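Local coordinates for protein oxidoreductase (Ralstonia eutropha, PDB 3HJ9) that binds flavin mononucleotide and, as a member of the nitroreductase family, probably works as an FMN-dependent oxidoreductase, at residues G44-R49 with A171-A176; T92-Y97 with L139-N144. All blocks are in the same frame, centred on the assembly; numbering follows the deposited sequence.

Contact 1 of 2, residues G44-R49 with A171-A176; sequences GTLWLR and AYLYCA. With FMN (flavin mononucleotide), chain C.
The phosphate end of the FMN pocket is built here: Arg49, next to the short helix 42-48 in the chain, lies over Tyr172 of helix 156-177 and grips the phosphate of the flavin nucleotide. Two separate N-H groups serve two phosphate oxygens. Arg49 NH1 gives an almost straight bond to FMN O2P at 2.8 Å (169°), and Arg49 NH2 a more bent one to FMN O1P at 2.9 Å. The guanidinium stands nearly upright on one face of the Tyr172 ring, the two planes 87° apart. Its NH1 is the atom turned down toward the ring, offset toward the rim and 3.5 Å from Tyr172 CE1; with Arg49 CZ 4.7 Å from the ring centroid this is a cation-pi contact. Bends at chi2 and chi3 fold the arginine chain so that Arg49 CD rests on the root of the ring, 3.6 Å from Tyr172 CG. The tyrosine hydroxyl is hydrogen-bonded to Ser51 OG and Val184 N, which fixes the far end of the ring that supports the arginine.

Behind this polar site the contact turns apolar. Leu173 CD2 reaches Arg49 CG, Leu46 CD2 and, at 3.5 Å, Thr45 OG1; that hydroxyl is hydrogen-bonded to Leu42 O. The methyl of Ala176 faces the short helix, where its CB meets Thr45 O at 3.7 Å and also Leu48 CB.

The axes of 44-48 and 171-176 cross almost perpendicularly, at 99°, and approach to 8.4 Å. Arg83 O and Thr84 O of the second subunit bind Arg49 NH2 and NE, and Leu173 packs on Leu173 of that subunit. Helix 156-177 meets helix 62-73 through Tyr174 and strand 203-212 through Tyr172 and Cys175.

Contact 2 of 2, residues T92-Y97 with L139-N144; sequences TVIDVY and LVFVAN
Ile94 to Tyr97 pair with Ala143 to Val140 as antiparallel neighbours inside the central sheet of the nitroreductase fold. Asp95-Val142 and Tyr97-Val140 are hydrogen-bonded pairs, each closed by two backbone hydrogen bonds; Ile94-Ala143 and Val96-Phe141 are non-hydrogen-bonded pairs. A further bond, Asn144 N to Val93 O at 2.8 Å, carries the ladder beyond strand 94-100. CA-H...O contacts accompany it, including Ile94 CA to Val142 O at 3.3 Å.

Apolar side chains pack on both faces. On the face with Ile94, Val96, Phe141 and Ala143, Ile94 CG2 meets the Phe141 ring at its edge, while Val96 lies alongside Phe141 and brings CG2 to 3.8 Å from Phe141 CD2. Met167 of helix 156-177 touches Ile94, Val96 and Phe141 there.

The other face carries polar groups too. Asp95 OD1 forms a salt bridge with Arg147, whose NH1 also binds Thr92 O. With CG beside the backbone N (chi1 -76°), the Tyr97 ring reaches diagonally past Val140 to Val142, where Tyr97 CD1 comes within 3.4 Å of Val142 CG2.

In the fold
Contact 2 is nested within the loop of chain closed by contact 1: after 44-49 come strand 94-100, strand 137-144 and then helix 156-177, which carries 171-176. Their centres lie 21 Å apart, and although the nearest atoms are about 4 Å from each other, the two do not touch. Helix 156-177 links them, its Met167 lying on the sheet at contact 2 and its later turns facing helix 42-48. Strand 203-212, beside 137-144 in the sheet, meets both. Contact 1 lies at the subunit interface and holds the FMN phosphate, whereas contact 2, untouched by the other chain, belongs to the interior of the sheet.

Contact 1 of 2, residues G44-R49 with A171-A176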
# COMPACT_ATOMS: atom_id res chain seq x y z
N GLY A 44 7.21 -5.04 15.19
CA GLY A 44 6.77 -3.96 16.09
C GLY A 44 5.99 -2.84 15.38
O GLY A 44 4.97 -2.36 15.90
N THR A 45 6.45 -2.42 14.20
CA THR A 45 5.80 -1.37 13.47
C THR A 45 4.41 -1.80 12.98
O THR A 45 3.50 -0.97 12.96
CB THR A 45 6.62 -0.78 12.32
OG1 THR A 45 6.69 -1.72 11.25
CG2 THR A 45 8.03 -0.35 12.78
N LEU A 46 4.25 -3.06 12.59
CA LEU A 46 2.93 -3.59 12.18
C LEU A 46 1.89 -3.57 13.36
O LEU A 46 0.70 -3.25 13.16
CB LEU A 46 3.07 -5.02 11.62
CG LEU A 46 3.77 -5.08 10.25
CD1 LEU A 46 4.20 -6.49 9.89
CD2 LEU A 46 2.88 -4.48 9.15
N TRP A 47 2.36 -3.90 14.57
CA TRP A 47 1.52 -3.83 15.77
C TRP A 47 1.05 -2.40 16.06
O TRP A 47 -0.07 -2.22 16.48
CB TRP A 47 2.22 -4.39 17.02
CG TRP A 47 2.21 -5.88 17.09
CD1 TRP A 47 3.25 -6.72 16.87
CD2 TRP A 47 1.08 -6.70 17.36
NE1 TRP A 47 2.85 -8.03 17.00
CE2 TRP A 47 1.52 -8.05 17.31
CE3 TRP A 47 -0.26 -6.44 17.67
CZ2 TRP A 47 0.67 -9.14 17.54
CZ3 TRP A 47 -1.12 -7.53 17.90
CH2 TRP A 47 -0.65 -8.86 17.83
N LEU A 48 1.92 -1.41 15.83
CA LEU A 48 1.64 -0.01 16.15
C LEU A 48 1.10 0.81 14.98
O LEU A 48 0.81 2.01 15.14
CB LEU A 48 2.92 0.65 16.71
CG LEU A 48 3.52 0.07 18.00
CD1 LEU A 48 4.91 0.68 18.34
CD2 LEU A 48 2.54 0.28 19.14
N ARG A 49 0.92 0.18 13.81
CA ARG A 49 0.45 0.88 12.59
C ARG A 49 -1.01 1.30 12.85
O ARG A 49 -1.84 0.47 13.21
CB ARG A 49 0.63 -0.03 11.37
CG ARG A 49 0.72 0.66 9.98
CD ARG A 49 -0.51 1.44 9.55
NE ARG A 49 -1.75 0.69 9.77
CZ ARG A 49 -2.97 1.21 9.84
NH1 ARG A 49 -3.20 2.51 9.66
NH2 ARG A 49 -4.00 0.41 10.09
N ALA A 171 5.26 4.74 4.63
CA ALA A 171 5.26 5.99 5.46
C ALA A 171 4.60 5.76 6.82
O ALA A 171 5.10 6.25 7.86
CB ALA A 171 4.58 7.18 4.71
N TYR A 172 3.45 5.08 6.81
CA TYR A 172 2.77 4.66 8.07
C TYR A 172 3.67 3.89 9.02
O TYR A 172 3.74 4.20 10.21
CB TYR A 172 1.56 3.78 7.78
CG TYR A 172 0.21 4.43 7.72
CD1 TYR A 172 -0.38 4.97 8.86
CD2 TYR A 172 -0.55 4.41 6.54
CE1 TYR A 172 -1.71 5.52 8.81
CE2 TYR A 172 -1.86 4.93 6.49
CZ TYR A 172 -2.43 5.48 7.60
OH TYR A 172 -3.71 5.97 7.50
N LEU A 173 4.32 2.87 8.47
CA LEU A 173 5.23 2.00 9.21
C LEU A 173 6.44 2.78 9.73
O LEU A 173 6.83 2.62 10.91
CB LEU A 173 5.65 0.76 8.37
CG LEU A 173 4.51 -0.24 8.06
CD1 LEU A 173 4.91 -1.29 7.03
CD2 LEU A 173 3.93 -0.89 9.34
N TYR A 174 6.99 3.67 8.89
CA TYR A 174 8.08 4.56 9.35
C TYR A 174 7.58 5.42 10.53
O TYR A 174 8.25 5.50 11.57
CB TYR A 174 8.69 5.42 8.22
CG TYR A 174 9.71 6.32 8.80
CD1 TYR A 174 10.99 5.85 9.11
CD2 TYR A 174 9.37 7.61 9.19
CE1 TYR A 174 11.93 6.69 9.75
CE2 TYR A 174 10.29 8.45 9.84
CZ TYR A 174 11.56 7.99 10.09
OH TYR A 174 12.43 8.83 10.74
N CYS A 175 6.39 6.00 10.40
CA CYS A 175 5.83 6.84 11.47
C CYS A 175 5.71 6.08 12.79
O CYS A 175 6.10 6.61 13.85
CB CYS A 175 4.51 7.48 11.04
SG CYS A 175 4.81 8.75 9.80
N ALA A 176 5.26 4.83 12.69
CA ALA A 176 5.14 3.93 13.85
C ALA A 176 6.51 3.66 14.45
O ALA A 176 6.65 3.69 15.67
CB ALA A 176 4.43 2.61 13.47
N1 FMN C . -9.15 8.99 6.79
C2 FMN C . -9.60 10.29 6.79
O2 FMN C . -9.73 10.91 7.86
N3 FMN C . -9.90 10.91 5.58
C4 FMN C . -9.78 10.22 4.38
O4 FMN C . -10.06 10.82 3.33
C4A FMN C . -9.32 8.89 4.38
N5 FMN C . -9.18 8.19 3.20
C5A FMN C . -8.65 6.90 3.21
C6 FMN C . -8.50 6.26 1.98
C7 FMN C . -7.99 4.96 1.94
C7M FMN C . -7.83 4.27 0.61
C8 FMN C . -7.65 4.28 3.12
C8M FMN C . -7.13 2.88 3.06
C9 FMN C . -7.82 4.93 4.36
C9A FMN C . -8.32 6.25 4.42
N10 FMN C . -8.49 6.96 5.61
C10 FMN C . -9.00 8.27 5.60
C1' FMN C . -8.10 6.39 6.94
C2' FMN C . -9.12 5.47 7.55
O2' FMN C . -10.24 6.20 8.01
C3' FMN C . -8.45 4.70 8.68
O3' FMN C . -7.51 3.82 8.09
C4' FMN C . -9.52 3.95 9.49
O4' FMN C . -10.12 4.91 10.35
C5' FMN C . -8.96 2.78 10.29
O5' FMN C . -8.06 3.33 11.25
P FMN C . -6.56 2.80 11.32
O1P FMN C . -6.45 1.30 11.25
O2P FMN C . -5.80 3.39 10.14
O3P FMN C . -5.97 3.29 12.65

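Contact 2 of 2, residues T92-Y97 with L139-N144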
# COMPACT_ATOMS: atom_id res chain seq x y z
N THR A 92 8.02 4.94 -12.89
CA THR A 92 7.73 5.72 -11.70
C THR A 92 6.37 6.35 -11.92
O THR A 92 6.29 7.45 -12.42
CB THR A 92 8.81 6.82 -11.46
OG1 THR A 92 10.11 6.25 -11.58
CG2 THR A 92 8.61 7.45 -10.04
N VAL A 93 5.30 5.68 -11.57
CA VAL A 93 3.97 6.23 -11.84
C VAL A 93 3.55 7.30 -10.81
O VAL A 93 2.77 8.19 -11.16
CB VAL A 93 2.90 5.12 -12.02
CG1 VAL A 93 3.31 4.23 -13.23
CG2 VAL A 93 2.65 4.31 -10.70
N ILE A 94 4.08 7.22 -9.59
CA ILE A 94 3.77 8.14 -8.50
C ILE A 94 4.98 9.01 -8.13
O ILE A 94 6.06 8.48 -7.93
CB ILE A 94 3.28 7.36 -7.23
CG1 ILE A 94 1.95 6.62 -7.50
CG2 ILE A 94 3.10 8.27 -6.02
CD1 ILE A 94 0.74 7.54 -7.88
N ASP A 95 4.76 10.33 -8.06
CA ASP A 95 5.71 11.30 -7.58
C ASP A 95 5.17 11.77 -6.24
O ASP A 95 3.96 12.00 -6.08
CB ASP A 95 5.81 12.53 -8.51
CG ASP A 95 6.48 12.23 -9.84
OD1 ASP A 95 7.31 11.28 -9.95
OD2 ASP A 95 6.18 12.95 -10.82
N VAL A 96 6.05 11.91 -5.27
CA VAL A 96 5.67 12.32 -3.96
C VAL A 96 6.00 13.78 -3.80
O VAL A 96 7.14 14.20 -3.98
CB VAL A 96 6.35 11.47 -2.88
CG1 VAL A 96 5.97 12.02 -1.51
CG2 VAL A 96 5.92 10.03 -3.01
N TYR A 97 4.99 14.54 -3.41
CA TYR A 97 5.10 15.95 -3.14
C TYR A 97 4.97 16.12 -1.65
O TYR A 97 4.30 15.31 -1.00
CB TYR A 97 4.01 16.75 -3.86
CG TYR A 97 4.27 16.92 -5.34
CD1 TYR A 97 4.01 15.87 -6.23
CD2 TYR A 97 4.77 18.12 -5.85
CE1 TYR A 97 4.23 16.01 -7.59
CE2 TYR A 97 4.99 18.27 -7.21
CZ TYR A 97 4.75 17.20 -8.08
OH TYR A 97 4.99 17.36 -9.41
N LEU A 139 2.05 14.71 2.80
CA LEU A 139 2.57 14.12 1.56
C LEU A 139 1.41 14.05 0.54
O LEU A 139 0.30 13.73 0.94
CB LEU A 139 3.10 12.72 1.78
CG LEU A 139 4.24 12.59 2.76
CD1 LEU A 139 4.59 11.06 2.84
CD2 LEU A 139 5.42 13.48 2.37
N VAL A 140 1.65 14.40 -0.73
CA VAL A 140 0.66 14.14 -1.82
C VAL A 140 1.27 13.16 -2.84
O VAL A 140 2.39 13.41 -3.39
CB VAL A 140 0.21 15.39 -2.56
CG1 VAL A 140 -0.98 15.05 -3.45
CG2 VAL A 140 -0.15 16.47 -1.56
N PHE A 141 0.55 12.07 -3.11
CA PHE A 141 1.00 11.02 -4.04
C PHE A 141 0.30 11.35 -5.36
O PHE A 141 -0.93 11.23 -5.47
CB PHE A 141 0.64 9.64 -3.51
CG PHE A 141 1.30 9.32 -2.17
CD1 PHE A 141 0.69 9.68 -0.98
CD2 PHE A 141 2.54 8.66 -2.12
CE1 PHE A 141 1.30 9.40 0.25
CE2 PHE A 141 3.15 8.35 -0.90
CZ PHE A 141 2.53 8.72 0.29
N VAL A 142 1.08 11.82 -6.32
CA VAL A 142 0.56 12.28 -7.60
C VAL A 142 0.83 11.25 -8.68
O VAL A 142 1.98 10.88 -8.85
CB VAL A 142 1.19 13.60 -7.99
CG1 VAL A 142 0.74 14.05 -9.42
CG2 VAL A 142 0.87 14.68 -6.93
N ALA A 143 -0.20 10.84 -9.42
CA ALA A 143 -0.06 9.87 -10.54
C ALA A 143 0.31 10.63 -11.79
O ALA A 143 -0.31 11.65 -12.11
CB ALA A 143 -1.35 9.07 -10.81
N ASN A 144 1.30 10.11 -12.50
CA ASN A 144 1.75 10.68 -13.74
C ASN A 144 1.22 9.86 -14.89
O ASN A 144 1.80 8.84 -15.28
CB ASN A 144 3.27 10.80 -13.77
CG ASN A 144 3.73 11.78 -14.82
OD1 ASN A 144 3.29 11.73 -15.99
ND2 ASN A 144 4.55 12.74 -14.40